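Glycoside hydrolase YxiA (PDB 3LV4) probably hydrolyses glycosidic bonds in L-arabinan as a calcium-binding family 43 glycoside hydrolase resembling endo-1,5-alpha-L-arabinosidases. Local coordinates at residues Leu107-Asp112 with Lys118-Phe123. Sequence-based numbering, arbitrary orientation.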
ATOM      1  N   LEU A 107      18.576  10.807  -5.122  1.00 11.72           N
ATOM      2  CA  LEU A 107      17.882  10.888  -6.402  1.00  9.15           C
ATOM      3  C   LEU A 107      18.793  10.419  -7.525  1.00 10.17           C
ATOM      4  O   LEU A 107      19.953  10.804  -7.574  1.00 10.74           O
ATOM      5  CB  LEU A 107      17.455  12.335  -6.666  1.00 10.41           C
ATOM      6  CG  LEU A 107      16.863  12.639  -8.045  1.00 10.98           C
ATOM      7  CD1 LEU A 107      15.529  11.876  -8.233  1.00 11.38           C
ATOM      8  CD2 LEU A 107      16.684  14.154  -8.231  1.00 14.08           C
ATOM      9  N   ALA A 108      18.272   9.566  -8.405  1.00  9.35           N
ATOM     10  CA  ALA A 108      18.967   9.182  -9.628  1.00 10.13           C
ATOM     11  C   ALA A 108      17.987   9.341 -10.783  1.00 10.92           C
ATOM     12  O   ALA A 108      16.791   9.203 -10.587  1.00 12.64           O
ATOM     13  CB  ALA A 108      19.474   7.748  -9.545  1.00 10.47           C
ATOM     14  N   VAL A 109      18.490   9.652 -11.976  1.00  9.29           N
ATOM     15  CA  VAL A 109      17.620   9.948 -13.114  1.00  9.74           C
ATOM     16  C   VAL A 109      18.015   9.108 -14.321  1.00 11.34           C
ATOM     17  O   VAL A 109      19.203   8.932 -14.584  1.00 11.83           O
ATOM     18  CB  VAL A 109      17.681  11.441 -13.483  1.00 11.79           C
ATOM     19  CG1 VAL A 109      16.797  11.746 -14.696  1.00 12.20           C
ATOM     20  CG2 VAL A 109      17.247  12.271 -12.298  1.00 14.81           C
ATOM     21  N   ALA A 110      17.018   8.577 -15.031  1.00 11.26           N
ATOM     22  CA  ALA A 110      17.244   7.831 -16.276  1.00 10.47           C
ATOM     23  C   ALA A 110      16.476   8.445 -17.444  1.00 11.63           C
ATOM     24  O   ALA A 110      15.413   9.044 -17.250  1.00 13.25           O
ATOM     25  CB  ALA A 110      16.831   6.377 -16.110  1.00 11.90           C
ATOM     26  N   ASP A 111      17.007   8.284 -18.657  1.00 13.56           N
ATOM     27  CA  ASP A 111      16.291   8.699 -19.863  1.00 14.95           C
ATOM     28  C   ASP A 111      15.205   7.687 -20.188  1.00 16.42           C
ATOM     29  O   ASP A 111      14.127   8.040 -20.663  1.00 20.54           O
ATOM     30  CB  ASP A 111      17.243   8.806 -21.063  1.00 16.97           C
ATOM     31  CG  ASP A 111      18.263   9.912 -20.905  1.00 20.66           C
ATOM     32  OD1 ASP A 111      17.961  10.922 -20.235  1.00 19.44           O
ATOM     33  OD2 ASP A 111      19.373   9.766 -21.459  1.00 24.91           O
ATOM     34  N   ASP A 112      15.515   6.423 -19.934  1.00 15.19           N
ATOM     35  CA  ASP A 112      14.616   5.311 -20.205  1.00 17.89           C
ATOM     36  C   ASP A 112      14.215   4.644 -18.902  1.00 13.58           C
ATOM     37  O   ASP A 112      15.033   4.524 -17.992  1.00 15.77           O
ATOM     38  CB  ASP A 112      15.308   4.290 -21.099  1.00 24.94           C
ATOM     39  CG  ASP A 112      15.040   4.530 -22.558  1.00 36.16           C
ATOM     40  OD1 ASP A 112      14.146   3.846 -23.115  1.00 42.94           O
ATOM     41  OD2 ASP A 112      15.709   5.411 -23.142  1.00 37.10           O
ATOM     42  N   LYS A 118      21.208   7.473 -13.269  1.00 11.75           N
ATOM     43  CA  LYS A 118      22.428   8.183 -12.886  1.00 11.85           C
ATOM     44  C   LYS A 118      22.219   9.031 -11.640  1.00 11.83           C
ATOM     45  O   LYS A 118      21.285   9.825 -11.552  1.00 14.31           O
ATOM     46  CB  LYS A 118      22.955   9.043 -14.031  1.00 15.80           C
ATOM     47  CG  LYS A 118      23.532   8.221 -15.169  1.00 23.18           C
ATOM     48  CD  LYS A 118      24.763   7.415 -14.730  1.00 27.93           C
ATOM     49  CE  LYS A 118      25.885   8.322 -14.236  1.00 27.88           C
ATOM     50  NZ  LYS A 118      27.066   7.552 -13.767  1.00 28.22           N
ATOM     51  N   ASN A 119      23.110   8.841 -10.682  1.00  9.70           N
ATOM     52  CA  ASN A 119      23.022   9.486  -9.381  1.00 11.41           C
ATOM     53  C   ASN A 119      23.124  11.007  -9.489  1.00 11.12           C
ATOM     54  O   ASN A 119      24.019  11.528 -10.166  1.00 11.87           O
ATOM     55  CB  ASN A 119      24.133   8.928  -8.479  1.00 11.61           C
ATOM     56  CG  ASN A 119      24.119   9.526  -7.085  1.00 12.72           C
ATOM     57  OD1 ASN A 119      25.175   9.748  -6.474  1.00 18.64           O
ATOM     58  ND2 ASN A 119      22.936   9.788  -6.572  1.00  9.11           N
ATOM     59  N   LYS A 120      22.198  11.712  -8.836  1.00 10.85           N
ATOM     60  CA  LYS A 120      22.260  13.166  -8.754  1.00 11.84           C
ATOM     61  C   LYS A 120      22.624  13.612  -7.345  1.00 11.92           C
ATOM     62  O   LYS A 120      22.870  14.802  -7.100  1.00 15.01           O
ATOM     63  CB  LYS A 120      20.928  13.798  -9.173  1.00 14.44           C
ATOM     64  CG  LYS A 120      20.564  13.564 -10.635  1.00 19.28           C
ATOM     65  CD  LYS A 120      19.332  14.375 -11.033  1.00 23.69           C
ATOM     66  CE  LYS A 120      19.523  15.870 -10.795  1.00 24.50           C
ATOM     67  NZ  LYS A 120      18.288  16.659 -11.111  1.00 20.49           N
ATOM     68  N   GLY A 121      22.638  12.664  -6.411  1.00 12.82           N
ATOM     69  CA  GLY A 121      23.071  12.952  -5.053  1.00 13.30           C
ATOM     70  C   GLY A 121      22.097  12.605  -3.940  1.00 13.88           C
ATOM     71  O   GLY A 121      20.878  12.518  -4.148  1.00 12.48           O
ATOM     72  N   ILE A 122      22.661  12.405  -2.747  1.00 11.92           N
ATOM     73  CA  ILE A 122      21.899  12.238  -1.515  1.00  8.72           C
ATOM     74  C   ILE A 122      21.350  13.583  -1.060  1.00  8.29           C
ATOM     75  O   ILE A 122      22.066  14.592  -1.109  1.00 11.08           O
ATOM     76  CB  ILE A 122      22.813  11.703  -0.395  1.00 11.70           C
ATOM     77  CG1 ILE A 122      23.363  10.312  -0.768  1.00 12.89           C
ATOM     78  CG2 ILE A 122      22.076  11.713   0.954  1.00 11.84           C
ATOM     79  CD1 ILE A 122      24.470   9.802   0.153  1.00 12.36           C
ATOM     80  N   PHE A 123      20.100  13.612  -0.600  1.00  7.74           N
ATOM     81  CA  PHE A 123      19.512  14.872  -0.130  1.00  9.82           C
ATOM     82  C   PHE A 123      18.860  14.786   1.254  1.00 11.54           C
ATOM     83  O   PHE A 123      18.449  15.802   1.804  1.00 12.20           O
ATOM     84  CB  PHE A 123      18.544  15.487  -1.167  1.00  8.67           C
ATOM     85  CG  PHE A 123      17.327  14.641  -1.463  1.00  9.27           C
ATOM     86  CD1 PHE A 123      16.175  14.758  -0.685  1.00  8.25           C
ATOM     87  CD2 PHE A 123      17.330  13.749  -2.520  1.00 10.04           C
ATOM     88  CE1 PHE A 123      15.052  13.997  -0.954  1.00  8.98           C
ATOM     89  CE2 PHE A 123      16.201  12.972  -2.803  1.00  9.77           C
ATOM     90  CZ  PHE A 123      15.065  13.094  -2.026  1.00  9.66           C
TER
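Lys120 slants its aliphatic chain across Val109 and runs it alongside Leu107; it is the first residue of a classic beta bulge in the hairpin of strands 103-110 and 118-126, the last two strands of one four-stranded blade of the family 43 beta-propeller. Two residues, Lys120 and Gly121, are set against the single Leu107 of the partner strand. Leu107 O takes a nearly straight bond from Lys120 N (2.7 Å, 165° at the hydrogen), with a weak, bent one from Gly121 N. Gly121 suits the bulge because at its positive phi (125°) a side chain would press on the preceding carbonyl; Gly121 O receives Leu107 N at 3.0 Å. Beyond the bulge, Val109 and Lys118 exchange two backbone bonds. Ala108, paired with Asn119 at a non-hydrogen-bonded site, points its CA-H at Lys118 O, 3.1 Å from CA, and its small methyl fits close to the same oxygen. A lysine suits the first position of the bulge: its methylenes cover the apolar side chains, while a bend at chi3 of Lys120 helps carry NZ past Leu107 to the carbonyl of Thr179. The Phe123 ring turns an edge to Leu107 N, with Phe123 CE2 4.1 Å from Leu107 CB. Lys120 CD lies 3.9 Å from Leu107 CD2.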